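Local structure of 3-polyprenyl-4-hydroxybenzoate decarboxylase and related decarboxylases (Pelotomaculum thermopropionicum, 6H6X) at residues 77-82 with 307-312; 84-89 with 202-207; 197-202 with 212-217; 322-327 with 332-337; 351-356 with 361-366. The protein is a prenylated-FMN-dependent UbiD-family decarboxylase (HmfF) that can also carboxylate 2-furoic acid to 2,5-furandicarboxylic acid. The protein carries 8 engineered substitutions. All blocks are in the same frame, centred on the assembly; numbering follows the deposited sequence.

Interaction 1. Residues 77-82 with 307-312; sequences GMLEKL and VLLQTV
On the helical turn that brings Leu-309 up to Leu-79, the carbonyl oxygen Val-307 O is gripped twice from one turn further on. Thr-311 N gives it the regular helix bond, and the hydroxyl Thr-311 OG1 adds a second at 2.8 Å, arriving from above the carbonyl plane, 37° out of it. Threonine suits this place because its hydroxyl is satisfied by its own helix. No hydrogen bond passes between the two segments; they meet by van der Waals packing, centred on one methyl group. Leu-309 CD2 sits 3.9 Å from Leu-79 CB and 4.1 Å from Leu-79 CD1, the two branched chains meeting at a slant. With CG of Leu-309 anti to its own N (chi1 -174°), the branch is directed toward helix 75-87. The contact ties that helix, in the N-terminal family region of UbiD enzymes, to helix 294-315, the long helix of the C-terminal region. Leucines fit the buried side of this interface, where both also reach strand 319-324: Leu-79 touches Asn-321 and Leu-309 touches Val-322. At the exposed margin Glu-80 takes over. Its chain bends at chi2 (95°), which lays Glu-80 OE1 4.0 Å from Leu-309 CD2, while the same oxygen forms a salt bridge with Arg-313 NH2, a residue of the partner helix.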
# COMPACT_ATOMS: atom_id res chain seq x y z
N GLY B 77 6.34 -22.91 0.10
CA GLY B 77 6.89 -23.86 1.10
C GLY B 77 7.91 -23.28 2.07
O GLY B 77 8.36 -23.97 2.99
N MET B 78 8.29 -22.02 1.86
CA MET B 78 9.36 -21.32 2.62
C MET B 78 9.21 -21.47 4.12
O MET B 78 10.16 -21.93 4.81
CB MET B 78 9.34 -19.85 2.20
CG MET B 78 10.22 -18.88 2.99
SD MET B 78 10.53 -17.33 2.10
CE MET B 78 8.85 -17.05 1.57
N LEU B 79 8.03 -21.15 4.66
CA LEU B 79 7.89 -21.13 6.10
C LEU B 79 8.04 -22.50 6.73
O LEU B 79 8.64 -22.65 7.82
CB LEU B 79 6.60 -20.44 6.54
CG LEU B 79 6.41 -18.99 6.05
CD1 LEU B 79 5.08 -18.41 6.50
CD2 LEU B 79 7.57 -18.08 6.48
N GLU B 80 7.49 -23.50 6.04
CA GLU B 80 7.55 -24.89 6.50
C GLU B 80 8.97 -25.40 6.32
O GLU B 80 9.51 -26.04 7.21
CB GLU B 80 6.54 -25.81 5.77
CG GLU B 80 5.07 -25.65 6.24
CD GLU B 80 4.22 -24.68 5.38
OE1 GLU B 80 2.98 -24.78 5.41
OE2 GLU B 80 4.77 -23.82 4.63
N LYS B 81 9.63 -25.08 5.21
CA LYS B 81 11.04 -25.48 5.09
C LYS B 81 11.89 -24.89 6.23
O LYS B 81 12.72 -25.58 6.81
CB LYS B 81 11.65 -25.14 3.72
CG LYS B 81 12.72 -26.16 3.33
CD LYS B 81 13.87 -25.60 2.49
CE LYS B 81 14.72 -26.71 1.87
NZ LYS B 81 15.16 -27.70 2.90
N LEU B 82 11.64 -23.62 6.61
CA LEU B 82 12.42 -23.00 7.69
C LEU B 82 12.14 -23.68 9.02
O LEU B 82 13.07 -24.00 9.75
CB LEU B 82 12.22 -21.47 7.76
CG LEU B 82 13.09 -20.70 8.77
CD1 LEU B 82 14.58 -21.00 8.65
CD2 LEU B 82 12.85 -19.20 8.62
N VAL B 307 7.78 -19.14 12.89
CA VAL B 307 7.34 -19.39 14.25
C VAL B 307 5.89 -19.02 14.47
O VAL B 307 5.18 -19.77 15.11
CB VAL B 307 8.21 -18.64 15.28
CG1 VAL B 307 7.57 -18.60 16.68
CG2 VAL B 307 9.59 -19.30 15.35
N LEU B 308 5.45 -17.88 13.93
CA LEU B 308 4.08 -17.47 14.00
C LEU B 308 3.11 -18.49 13.32
O LEU B 308 2.05 -18.81 13.89
CB LEU B 308 3.90 -16.08 13.40
CG LEU B 308 2.47 -15.57 13.21
CD1 LEU B 308 1.86 -15.29 14.58
CD2 LEU B 308 2.46 -14.28 12.36
N LEU B 309 3.45 -18.96 12.11
CA LEU B 309 2.63 -19.98 11.43
C LEU B 309 2.43 -21.21 12.28
O LEU B 309 1.30 -21.69 12.42
CB LEU B 309 3.24 -20.43 10.10
CG LEU B 309 2.38 -21.38 9.24
CD1 LEU B 309 1.00 -20.80 8.92
CD2 LEU B 309 3.11 -21.66 7.93
N GLN B 310 3.52 -21.72 12.85
CA GLN B 310 3.45 -22.90 13.73
C GLN B 310 2.56 -22.66 14.95
O GLN B 310 1.67 -23.48 15.22
CB GLN B 310 4.83 -23.34 14.25
CG GLN B 310 5.53 -24.36 13.38
CD GLN B 310 6.91 -24.71 13.92
OE1 GLN B 310 7.66 -23.83 14.39
NE2 GLN B 310 7.26 -26.01 13.87
N THR B 311 2.80 -21.58 15.68
CA THR B 311 2.01 -21.30 16.87
C THR B 311 0.52 -21.18 16.58
O THR B 311 -0.30 -21.68 17.33
CB THR B 311 2.41 -19.99 17.54
OG1 THR B 311 3.83 -19.89 17.60
CG2 THR B 311 1.82 -19.93 18.98
N VAL B 312 0.19 -20.49 15.49
CA VAL B 312 -1.17 -20.32 15.12
C VAL B 312 -1.77 -21.65 14.65
O VAL B 312 -2.90 -21.92 15.00
CB VAL B 312 -1.32 -19.22 14.05
CG1 VAL B 312 -2.74 -19.13 13.53
CG2 VAL B 312 -0.93 -17.86 14.64

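Interaction 2. Residues 84-89 with 202-207; sequences AAVENP and ATTRLG. With K (potassium ion), chain G.
The potassium site beside the prenylated FMN is built partly on the loop 202-207, and Val-86, in the last turn of helix 75-87, packs against the back of that loop at Ala-202 and Thr-204. Ala-202 has two jobs: its carbonyl oxygen, Ala-202 O, binds the potassium ion at 3.0 Å, while its methyl turns to the helix, with Ala-202 CB 4.1 Å from Val-86 CG2. Ser-200, Val-148 and Glu-210 supply further oxygens to the ion. The other arm of the valine fork, Val-86 CG1, stands anti to the backbone N (chi1 175°) and lies 4.0 Å from Thr-204 CG2. A beta-branched residue thus spans two loop residues at once, and threonine answers with its methyl, a carbon surface for a carbon partner. The contact is small and purely apolar. Further along, Glu-87 OE1 and Arg-205 NH1 are 5.7 Å apart, too far to touch, although their opposite charges would be expected to attract weakly. The helix finishes close by: Asn-88 N still bonds to Ala-84 O at 2.8 Å, but Asn-88 has already left helical backbone angles. Around this junction, Thr-204 touches His-169, a manganese ligand at the start of helix 169-179. Helix 75-87 and the residues just after it pack on loop 202-207 and also on helix 210-217, Ala-85 touching Ala-216 and Leu-217, and Pro-89 touching Glu-212.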
# COMPACT_ATOMS: atom_id res chain seq x y z
N ALA B 84 11.08 -26.79 9.57
CA ALA B 84 11.73 -28.11 9.43
C ALA B 84 13.24 -28.05 9.71
O ALA B 84 13.79 -28.93 10.42
CB ALA B 84 11.49 -28.70 8.02
N ALA B 85 13.92 -27.03 9.15
CA ALA B 85 15.35 -26.84 9.47
C ALA B 85 15.60 -26.56 10.94
O ALA B 85 16.59 -27.05 11.52
CB ALA B 85 15.96 -25.76 8.62
N VAL B 86 14.72 -25.78 11.58
CA VAL B 86 14.87 -25.51 13.02
C VAL B 86 14.63 -26.77 13.84
O VAL B 86 15.34 -27.01 14.82
CB VAL B 86 13.93 -24.39 13.52
CG1 VAL B 86 14.03 -24.22 15.04
CG2 VAL B 86 14.30 -23.07 12.83
N GLU B 87 13.64 -27.57 13.45
CA GLU B 87 13.32 -28.82 14.17
C GLU B 87 14.41 -29.87 13.95
O GLU B 87 14.77 -30.57 14.91
CB GLU B 87 11.90 -29.34 13.78
CG GLU B 87 11.52 -30.80 14.12
CD GLU B 87 11.47 -31.18 15.61
OE1 GLU B 87 11.88 -30.39 16.48
OE2 GLU B 87 11.01 -32.31 15.90
N ASN B 88 14.95 -29.95 12.73
CA ASN B 88 15.94 -30.98 12.37
C ASN B 88 17.28 -30.42 11.89
O ASN B 88 17.59 -30.48 10.71
CB ASN B 88 15.35 -31.92 11.31
CG ASN B 88 14.14 -32.69 11.83
OD1 ASN B 88 13.00 -32.36 11.48
ND2 ASN B 88 14.37 -33.67 12.72
N PRO B 89 18.09 -29.89 12.80
CA PRO B 89 19.40 -29.39 12.38
C PRO B 89 20.31 -30.51 11.87
O PRO B 89 20.12 -31.65 12.25
CB PRO B 89 19.99 -28.78 13.64
CG PRO B 89 18.86 -28.68 14.61
CD PRO B 89 17.89 -29.74 14.25
N ALA B 202 16.98 -17.47 13.60
CA ALA B 202 16.12 -18.44 14.34
C ALA B 202 16.12 -18.16 15.85
O ALA B 202 17.18 -17.95 16.49
CB ALA B 202 16.55 -19.88 14.09
N THR B 203 14.91 -18.14 16.38
CA THR B 203 14.65 -17.97 17.79
C THR B 203 14.36 -19.37 18.29
O THR B 203 13.37 -19.99 17.88
CB THR B 203 13.45 -17.02 18.04
OG1 THR B 203 13.60 -15.82 17.26
CG2 THR B 203 13.32 -16.67 19.53
N THR B 204 15.25 -19.89 19.12
CA THR B 204 15.16 -21.27 19.58
C THR B 204 15.37 -21.31 21.08
O THR B 204 15.71 -20.29 21.72
CB THR B 204 16.23 -22.16 18.92
OG1 THR B 204 17.51 -21.97 19.58
CG2 THR B 204 16.35 -21.89 17.40
N ARG B 205 15.18 -22.51 21.63
CA ARG B 205 15.50 -22.75 23.04
C ARG B 205 17.03 -22.74 23.15
O ARG B 205 17.75 -22.77 22.15
CB ARG B 205 14.84 -24.03 23.58
CG ARG B 205 15.74 -25.26 23.68
CD ARG B 205 15.08 -26.51 23.13
NE ARG B 205 16.13 -27.43 22.67
CZ ARG B 205 16.02 -28.30 21.67
NH1 ARG B 205 14.89 -28.45 20.97
NH2 ARG B 205 17.08 -29.07 21.37
N LEU B 206 17.52 -22.73 24.39
CA LEU B 206 18.87 -22.24 24.69
C LEU B 206 20.07 -22.93 24.00
O LEU B 206 21.13 -22.31 23.85
CB LEU B 206 19.05 -22.19 26.21
CG LEU B 206 20.30 -21.54 26.80
CD1 LEU B 206 20.56 -20.16 26.21
CD2 LEU B 206 20.16 -21.45 28.32
N GLY B 207 19.93 -24.19 23.57
CA GLY B 207 21.07 -24.93 23.00
C GLY B 207 20.99 -25.53 21.59
O GLY B 207 21.41 -26.68 21.39
K K G . 19.91 -16.63 16.72

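Interaction 3. Residues 197-202 with 212-217; sequences LLASQA and EIASAL. With K (potassium ion), chain G; 4LU (1-deoxy-5-O-phosphono-1-(3,3,4,5-tetramethyl-9,11-dioxo-2,3,8,9,10,11-hexahydro-7H-quinolino[1,8-fg]pteridin-12-ium-7-y l)-D-ribitol), chain I.
Ala-199 directs its methyl straight at the backbone of helix 210-217, where Ala-199 CB comes to 3.5 Å from Ala-214 N and 3.7 Å from Ala-214 CB. Two alanines are what permit so near an approach, since larger side chains would hold the backbones apart. The methyl sits in a hollow among Ile-213, Ala-214 and Leu-217, with Leu-217 CD1 the most distant of the three, 4.4 Å from Ala-199 CB. Ile-213 divides its branches between two partners: CG2, anti to the backbone N, meets Ala-199 CB at 4.1 Å, whereas the longer arm carries Ile-213 CD1 to 3.9 Å from Ala-202 CB. These helices belong to the Rift-related region, of the FMN-binding clan, and a type I turn from Ala-199 to Ala-202 leads directly from their packing to the cofactor. That turn presents backbone oxygens to potassium: Ser-200 O lies 2.7 Å from the ion, which is also held by the cofactor's O5' at 2.6 Å and by its O4' and O2P. Val-148 and Glu-210 complete the site. Gln-201 faces the cofactor instead of the helix; a bend at chi2 (-56°) lays Gln-201 CD 3.5 Å from the methyl C8M of the prenylated FMN. With only a methyl at this position, as in an alanine, C8M and the nearby ribityl chain would probably lose the packing that the glutamine gives them.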
# COMPACT_ATOMS: atom_id res chain seq x y z
N LEU B 197 22.44 -16.24 6.90
CA LEU B 197 21.95 -15.04 7.56
C LEU B 197 20.56 -15.29 8.09
O LEU B 197 20.27 -14.95 9.24
CB LEU B 197 21.93 -13.85 6.61
CG LEU B 197 23.27 -13.33 6.10
CD1 LEU B 197 23.08 -12.32 5.00
CD2 LEU B 197 24.11 -12.74 7.18
N LEU B 198 19.73 -15.91 7.27
CA LEU B 198 18.39 -16.30 7.67
C LEU B 198 18.44 -17.24 8.85
O LEU B 198 17.77 -17.02 9.86
CB LEU B 198 17.66 -16.85 6.47
CG LEU B 198 16.22 -17.26 6.63
CD1 LEU B 198 15.36 -16.10 7.02
CD2 LEU B 198 15.75 -17.75 5.27
N ALA B 199 19.32 -18.23 8.81
CA ALA B 199 19.49 -19.14 9.96
C ALA B 199 19.94 -18.48 11.24
O ALA B 199 19.56 -18.94 12.32
CB ALA B 199 20.44 -20.26 9.63
N SER B 200 20.72 -17.41 11.15
CA SER B 200 21.18 -16.71 12.34
C SER B 200 20.06 -15.99 13.10
O SER B 200 20.29 -15.55 14.23
CB SER B 200 22.24 -15.67 11.96
OG SER B 200 21.62 -14.54 11.32
N GLN B 201 18.92 -15.81 12.47
CA GLN B 201 17.73 -15.19 13.07
C GLN B 201 16.73 -16.18 13.66
O GLN B 201 15.69 -15.77 14.13
CB GLN B 201 17.05 -14.31 12.00
CG GLN B 201 17.98 -13.23 11.48
CD GLN B 201 18.50 -12.38 12.64
OE1 GLN B 201 19.70 -12.45 13.05
NE2 GLN B 201 17.59 -11.61 13.21
N ALA B 202 16.98 -17.47 13.60
CA ALA B 202 16.12 -18.44 14.34
C ALA B 202 16.12 -18.16 15.85
O ALA B 202 17.18 -17.95 16.49
CB ALA B 202 16.55 -19.88 14.09
N GLU B 212 24.00 -25.26 12.27
CA GLU B 212 23.34 -26.53 11.92
C GLU B 212 22.00 -26.33 11.27
O GLU B 212 21.61 -27.07 10.36
CB GLU B 212 23.23 -27.43 13.17
CG GLU B 212 24.61 -27.84 13.64
CD GLU B 212 24.64 -28.86 14.77
OE1 GLU B 212 23.63 -29.04 15.50
OE2 GLU B 212 25.71 -29.46 14.96
N ILE B 213 21.30 -25.27 11.67
CA ILE B 213 20.10 -24.87 10.97
C ILE B 213 20.45 -24.44 9.54
O ILE B 213 19.83 -24.86 8.57
CB ILE B 213 19.34 -23.79 11.75
CG1 ILE B 213 18.87 -24.36 13.10
CG2 ILE B 213 18.11 -23.34 10.97
CD1 ILE B 213 18.48 -23.29 14.11
N ALA B 214 21.49 -23.63 9.41
CA ALA B 214 21.93 -23.22 8.07
C ALA B 214 22.30 -24.41 7.21
O ALA B 214 21.94 -24.45 6.05
CB ALA B 214 23.14 -22.30 8.19
N SER B 215 23.02 -25.35 7.78
CA SER B 215 23.34 -26.62 7.12
C SER B 215 22.12 -27.33 6.56
O SER B 215 22.11 -27.70 5.41
CB SER B 215 24.05 -27.55 8.11
OG SER B 215 25.36 -27.77 7.74
N ALA B 216 21.07 -27.49 7.36
CA ALA B 216 19.80 -28.05 6.87
C ALA B 216 19.12 -27.29 5.74
O ALA B 216 18.36 -27.88 4.98
CB ALA B 216 18.80 -28.22 8.02
N LEU B 217 19.33 -25.97 5.65
CA LEU B 217 18.65 -25.19 4.61
C LEU B 217 19.41 -25.26 3.30
O LEU B 217 18.84 -25.02 2.23
CB LEU B 217 18.53 -23.71 5.03
CG LEU B 217 17.61 -23.31 6.19
CD1 LEU B 217 17.76 -21.85 6.52
CD2 LEU B 217 16.19 -23.59 5.79
K K G . 19.91 -16.63 16.72
C9 4LU I . 19.45 -8.72 13.45
C8 4LU I . 19.68 -8.32 12.11
C7 4LU I . 20.29 -7.11 11.78
C10 4LU I . 20.18 -7.59 16.97
C6 4LU I . 20.48 -6.09 12.89
N3 4LU I . 21.84 -6.56 18.95
C2 4LU I . 21.09 -7.68 19.20
C13 4LU I . 21.27 -3.91 11.45
C5 4LU I . 21.17 -4.70 12.74
C1 4LU I . 20.79 -4.35 15.15
O2 4LU I . 21.15 -8.24 20.34
N1 4LU I . 20.28 -8.19 18.22
C4 4LU I . 21.82 -5.90 17.75
O4 4LU I . 22.54 -4.89 17.56
C4A 4LU I . 20.93 -6.43 16.66
N5 4LU I . 20.86 -5.84 15.36
C3 4LU I . 21.34 -3.92 14.00
C12 4LU I . 22.65 -5.16 12.75
C5A 4LU I . 20.39 -6.60 14.26
C7M 4LU I . 20.51 -6.72 10.31
C8M 4LU I . 19.29 -9.34 11.07
C9A 4LU I . 19.73 -7.90 14.57
N10 4LU I . 19.37 -8.16 15.95
C1' 4LU I . 18.56 -9.32 16.32
C2' 4LU I . 19.31 -10.64 16.60
O2' 4LU I . 20.34 -10.94 15.65
C3' 4LU I . 18.29 -11.77 16.54
O3' 4LU I . 17.16 -11.43 17.35
C4' 4LU I . 18.90 -13.12 16.93
O4' 4LU I . 18.13 -14.27 16.47
C5' 4LU I . 19.12 -13.32 18.42
O5' 4LU I . 19.68 -14.65 18.43
P 4LU I . 19.73 -15.60 19.75
O2P 4LU I . 20.59 -16.82 19.39
O3P 4LU I . 20.44 -14.75 20.84
O1P 4LU I . 18.27 -15.97 20.00

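Interaction 4. Residues 322-327 with 332-337; sequences VHLTPG and YHAVIS
His-323 and Val-335 form the tight middle of this antiparallel hairpin, joined by backbone bonds in both directions. Val-335 N reaches His-323 O at 2.8 Å, nearly straight (172° at the hydrogen), and His-323 N reaches Val-335 O at 2.9 Å. On either side come non-hydrogen-bonded pairs, Val-322 with Ile-336 and Leu-324 with Ala-334. Their side chains share one face, where the small alanine receives the leucine: Leu-324 CD2 is 3.8 Å from Ala-334 CB. Val-322 CG1 and Ile-336 CG1 meet less closely, at 4.4 Å. Toward the turn the backbone pairing gives way to water. Thr-325 N still bonds to His-333 O, but at 3.1 Å, and beyond it a water donates to Thr-325 O at 2.6 Å and accepts from His-333 N. Side chains stay close here: the first torsion of Thr-325 (chi1 67°) sets OG1 slantwise against His-333, 3.2 Å from His-333 CB, and turns Thr-325 CG2 to Val-335 CG2 at 3.9 Å. Thr-325 OG1 and His-333 ND1 both hydrogen-bond to Glu-379 of the second subunit, a carboxylate that hydroxyl and imidazole alike can reach. Strand 319-324 is the outermost strand of its sheet within the chain; helix 294-315 lies against the Val-322 and Leu-324 face, Ile-372 touches Val-335, and strand 333-338 pairs on its far side with strand 362-367.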
# COMPACT_ATOMS: atom_id res chain seq x y z
N VAL B 322 0.35 -16.65 7.14
CA VAL B 322 0.63 -15.53 8.03
C VAL B 322 1.62 -14.61 7.34
O VAL B 322 2.39 -15.04 6.48
CB VAL B 322 1.17 -16.03 9.37
CG1 VAL B 322 0.22 -17.07 9.98
CG2 VAL B 322 2.56 -16.63 9.23
N HIS B 323 1.53 -13.32 7.66
CA HIS B 323 2.42 -12.29 7.15
C HIS B 323 2.63 -11.23 8.27
O HIS B 323 1.68 -10.65 8.83
CB HIS B 323 1.79 -11.64 5.95
CG HIS B 323 2.61 -10.57 5.32
ND1 HIS B 323 2.06 -9.45 4.73
CD2 HIS B 323 3.95 -10.46 5.14
CE1 HIS B 323 3.02 -8.70 4.22
NE2 HIS B 323 4.18 -9.30 4.44
N LEU B 324 3.89 -10.98 8.59
CA LEU B 324 4.30 -9.80 9.34
C LEU B 324 4.61 -8.69 8.37
O LEU B 324 5.57 -8.77 7.63
CB LEU B 324 5.50 -10.12 10.23
CG LEU B 324 5.20 -11.13 11.31
CD1 LEU B 324 6.46 -11.65 11.98
CD2 LEU B 324 4.25 -10.54 12.36
N THR B 325 3.77 -7.65 8.35
CA THR B 325 3.85 -6.60 7.33
C THR B 325 5.07 -5.66 7.49
O THR B 325 5.55 -5.41 8.59
CB THR B 325 2.62 -5.64 7.37
OG1 THR B 325 2.63 -4.87 8.62
CG2 THR B 325 1.32 -6.42 7.20
N PRO B 326 5.56 -5.12 6.38
CA PRO B 326 6.70 -4.20 6.44
C PRO B 326 6.44 -2.91 7.20
O PRO B 326 7.35 -2.43 7.89
CB PRO B 326 7.01 -3.89 4.96
CG PRO B 326 6.03 -4.67 4.13
CD PRO B 326 5.27 -5.60 5.01
N GLY B 327 5.25 -2.34 7.03
CA GLY B 327 4.75 -1.25 7.85
C GLY B 327 4.98 -1.41 9.34
O GLY B 327 5.35 -0.44 10.02
N TYR B 332 5.63 -6.06 14.35
CA TYR B 332 4.58 -5.50 15.18
C TYR B 332 3.18 -5.83 14.70
O TYR B 332 2.26 -5.94 15.54
CB TYR B 332 4.71 -3.94 15.31
CG TYR B 332 6.00 -3.52 15.95
CD1 TYR B 332 6.42 -4.09 17.14
CD2 TYR B 332 6.82 -2.56 15.38
CE1 TYR B 332 7.62 -3.75 17.71
CE2 TYR B 332 8.04 -2.19 15.96
CZ TYR B 332 8.43 -2.79 17.12
OH TYR B 332 9.60 -2.46 17.77
N HIS B 333 3.01 -5.89 13.36
CA HIS B 333 1.75 -6.13 12.73
C HIS B 333 1.66 -7.50 12.03
O HIS B 333 2.49 -7.79 11.16
CB HIS B 333 1.53 -5.05 11.66
CG HIS B 333 1.11 -3.74 12.21
ND1 HIS B 333 0.57 -2.76 11.42
CD2 HIS B 333 1.14 -3.26 13.48
CE1 HIS B 333 0.31 -1.71 12.19
NE2 HIS B 333 0.64 -2.00 13.44
N ALA B 334 0.61 -8.27 12.35
CA ALA B 334 0.36 -9.56 11.73
C ALA B 334 -0.97 -9.63 10.98
O ALA B 334 -1.98 -9.05 11.42
CB ALA B 334 0.49 -10.64 12.75
N VAL B 335 -0.94 -10.20 9.78
CA VAL B 335 -2.12 -10.54 9.02
C VAL B 335 -2.19 -12.07 8.90
O VAL B 335 -1.19 -12.72 8.58
CB VAL B 335 -2.15 -9.87 7.63
CG1 VAL B 335 -3.44 -10.16 6.90
CG2 VAL B 335 -2.02 -8.36 7.73
N ILE B 336 -3.36 -12.66 9.22
CA ILE B 336 -3.54 -14.11 9.32
C ILE B 336 -4.71 -14.47 8.44
O ILE B 336 -5.75 -13.88 8.60
CB ILE B 336 -3.80 -14.57 10.76
CG1 ILE B 336 -2.61 -14.19 11.62
CG2 ILE B 336 -3.98 -16.09 10.86
CD1 ILE B 336 -2.79 -14.45 13.06
N SER B 337 -4.51 -15.35 7.47
CA SER B 337 -5.62 -15.89 6.65
C SER B 337 -6.03 -17.26 7.20
O SER B 337 -5.19 -18.07 7.55
CB SER B 337 -5.24 -16.03 5.17
OG SER B 337 -4.22 -16.95 5.07
O HOH W 1 4.85 -6.29 10.89

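Interaction 5. Residues 351-356 with 361-366; sequences DAAFNS and KHVVVV. Engineered in segment 351-356: Asp-351 (natural residue Phe), Asn-355 (natural residue Thr).
Phe-354 and Val-363 make most of this contact, with Ala-353 beside them. The phenyl ring sets its CE1-CZ side against one methyl, Phe-354 CE1 lying 3.4 Å and Phe-354 CZ 3.6 Å from Val-363 CG2, the two side chains running antiparallel alongside one another. The first torsion of the phenylalanine (chi1 -66°) places CG anti to its carbonyl carbon, which carries the ring off the flank of the helix to the start of the strand. There the ring edge meets backbone, with Phe-354 CE1 4.0 Å from Lys-361 C. Val-363 fits between ring and helix because it is forked: CG2 meets the ring, and both methyls touch the alanine, Ala-353 CB being 4.0 Å from Val-363 CG2 and 4.1 Å from Val-363 CG1. A residue as small as alanine lets the strand come up to the helix, the two axes passing 9.1 Å apart at 144°. This is the return leg of a beta-alpha-beta unit, in which helix 345-356 connects strands 333-338 and 362-367 of one sheet. A leucine in place of Phe-354 would probably leave Val-363 CG2 with less carbon packed against it and Phe-395 without its edge-to-face partner. No hydrogen bond crosses between helix and strand, whose backbone pairs instead with Tyr-332, Ala-334 and Met-415; across this pair the attraction is therefore probably hydrophobic, depending on fit and the exclusion of water.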
# COMPACT_ATOMS: atom_id res chain seq x y z
N ASP B 351 -5.44 -14.76 19.63
CA ASP B 351 -4.82 -15.13 20.91
C ASP B 351 -3.48 -15.84 20.70
O ASP B 351 -2.52 -15.61 21.42
CB ASP B 351 -5.78 -15.98 21.79
N ALA B 352 -3.41 -16.70 19.70
CA ALA B 352 -2.19 -17.41 19.33
C ALA B 352 -1.11 -16.46 18.78
O ALA B 352 0.05 -16.63 19.08
CB ALA B 352 -2.51 -18.48 18.32
N ALA B 353 -1.48 -15.47 17.96
CA ALA B 353 -0.50 -14.52 17.46
C ALA B 353 0.15 -13.74 18.63
O ALA B 353 1.38 -13.60 18.67
CB ALA B 353 -1.10 -13.62 16.42
N PHE B 354 -0.64 -13.34 19.61
CA PHE B 354 -0.09 -12.66 20.79
C PHE B 354 0.83 -13.49 21.70
O PHE B 354 1.68 -12.91 22.38
CB PHE B 354 -1.22 -12.02 21.61
CG PHE B 354 -1.90 -10.92 20.90
CD1 PHE B 354 -1.19 -10.04 20.12
CD2 PHE B 354 -3.27 -10.75 21.02
CE1 PHE B 354 -1.81 -9.00 19.45
CE2 PHE B 354 -3.90 -9.70 20.34
CZ PHE B 354 -3.17 -8.84 19.57
N ASN B 355 0.69 -14.81 21.69
CA ASN B 355 1.64 -15.68 22.37
C ASN B 355 2.88 -16.00 21.48
O ASN B 355 3.91 -16.32 22.01
CB ASN B 355 0.95 -16.96 22.85
CG ASN B 355 -0.31 -16.67 23.67
OD1 ASN B 355 -0.39 -15.68 24.42
ND2 ASN B 355 -1.30 -17.53 23.50
N SER B 356 2.80 -15.87 20.15
CA SER B 356 3.99 -16.05 19.28
C SER B 356 5.22 -15.24 19.76
O SER B 356 6.32 -15.76 19.78
CB SER B 356 3.71 -15.79 17.77
OG SER B 356 3.59 -14.38 17.41
N LYS B 361 1.61 -6.66 18.11
CA LYS B 361 0.90 -5.56 18.70
C LYS B 361 -0.52 -5.42 18.10
O LYS B 361 -1.43 -4.89 18.72
CB LYS B 361 1.74 -4.30 18.32
CG LYS B 361 1.72 -3.28 19.37
CD LYS B 361 2.51 -2.05 18.98
CE LYS B 361 1.57 -0.87 19.07
NZ LYS B 361 2.28 0.43 19.04
N HIS B 362 -0.66 -5.78 16.84
CA HIS B 362 -1.83 -5.53 16.02
C HIS B 362 -1.97 -6.77 15.09
O HIS B 362 -0.98 -7.16 14.38
CB HIS B 362 -1.53 -4.29 15.24
CG HIS B 362 -2.63 -3.82 14.32
ND1 HIS B 362 -2.85 -4.37 13.07
CD2 HIS B 362 -3.46 -2.76 14.41
CE1 HIS B 362 -3.79 -3.69 12.44
NE2 HIS B 362 -4.19 -2.72 13.23
N VAL B 363 -3.15 -7.39 15.11
CA VAL B 363 -3.41 -8.61 14.35
C VAL B 363 -4.68 -8.41 13.58
O VAL B 363 -5.69 -8.00 14.17
CB VAL B 363 -3.56 -9.80 15.29
CG1 VAL B 363 -3.73 -11.11 14.53
CG2 VAL B 363 -2.36 -9.86 16.19
N VAL B 364 -4.64 -8.59 12.27
CA VAL B 364 -5.84 -8.77 11.51
C VAL B 364 -6.05 -10.16 10.91
O VAL B 364 -5.10 -10.75 10.35
CB VAL B 364 -6.22 -7.60 10.56
CG1 VAL B 364 -5.35 -6.35 10.64
CG2 VAL B 364 -6.71 -7.98 9.22
N VAL B 365 -7.27 -10.69 11.07
CA VAL B 365 -7.62 -12.04 10.56
C VAL B 365 -8.54 -11.87 9.35
O VAL B 365 -9.47 -11.11 9.41
CB VAL B 365 -8.30 -12.95 11.62
CG1 VAL B 365 -8.58 -14.36 11.05
CG2 VAL B 365 -7.44 -13.06 12.86
N VAL B 366 -8.25 -12.54 8.25
CA VAL B 366 -9.07 -12.47 7.06
C VAL B 366 -9.34 -13.89 6.52
O VAL B 366 -8.69 -14.85 6.92
CB VAL B 366 -8.45 -11.64 5.95
CG1 VAL B 366 -8.25 -10.22 6.44
CG2 VAL B 366 -7.10 -12.22 5.51

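In the fold
From the N terminus, helix 75-87 enters first. Its middle meets helix 294-315 in interaction 1, closing a loop of more than two hundred residues that contains the cofactor-binding region. Nested within that loop are interactions 2 and 3, whose segments alternate along the chain and share Ala-202; both reach the potassium ion, and helix 75-87 touches helix 210-217 between them. After interaction 1 closes, interactions 4 and 5 follow in series as short local loops, a hairpin and then a helix-strand return, joined through the neighbouring strands 333-338 and 362-367. Leu-308 of helix 294-315 packs on both, while Leu-309 of the same helix meets helix 75-87.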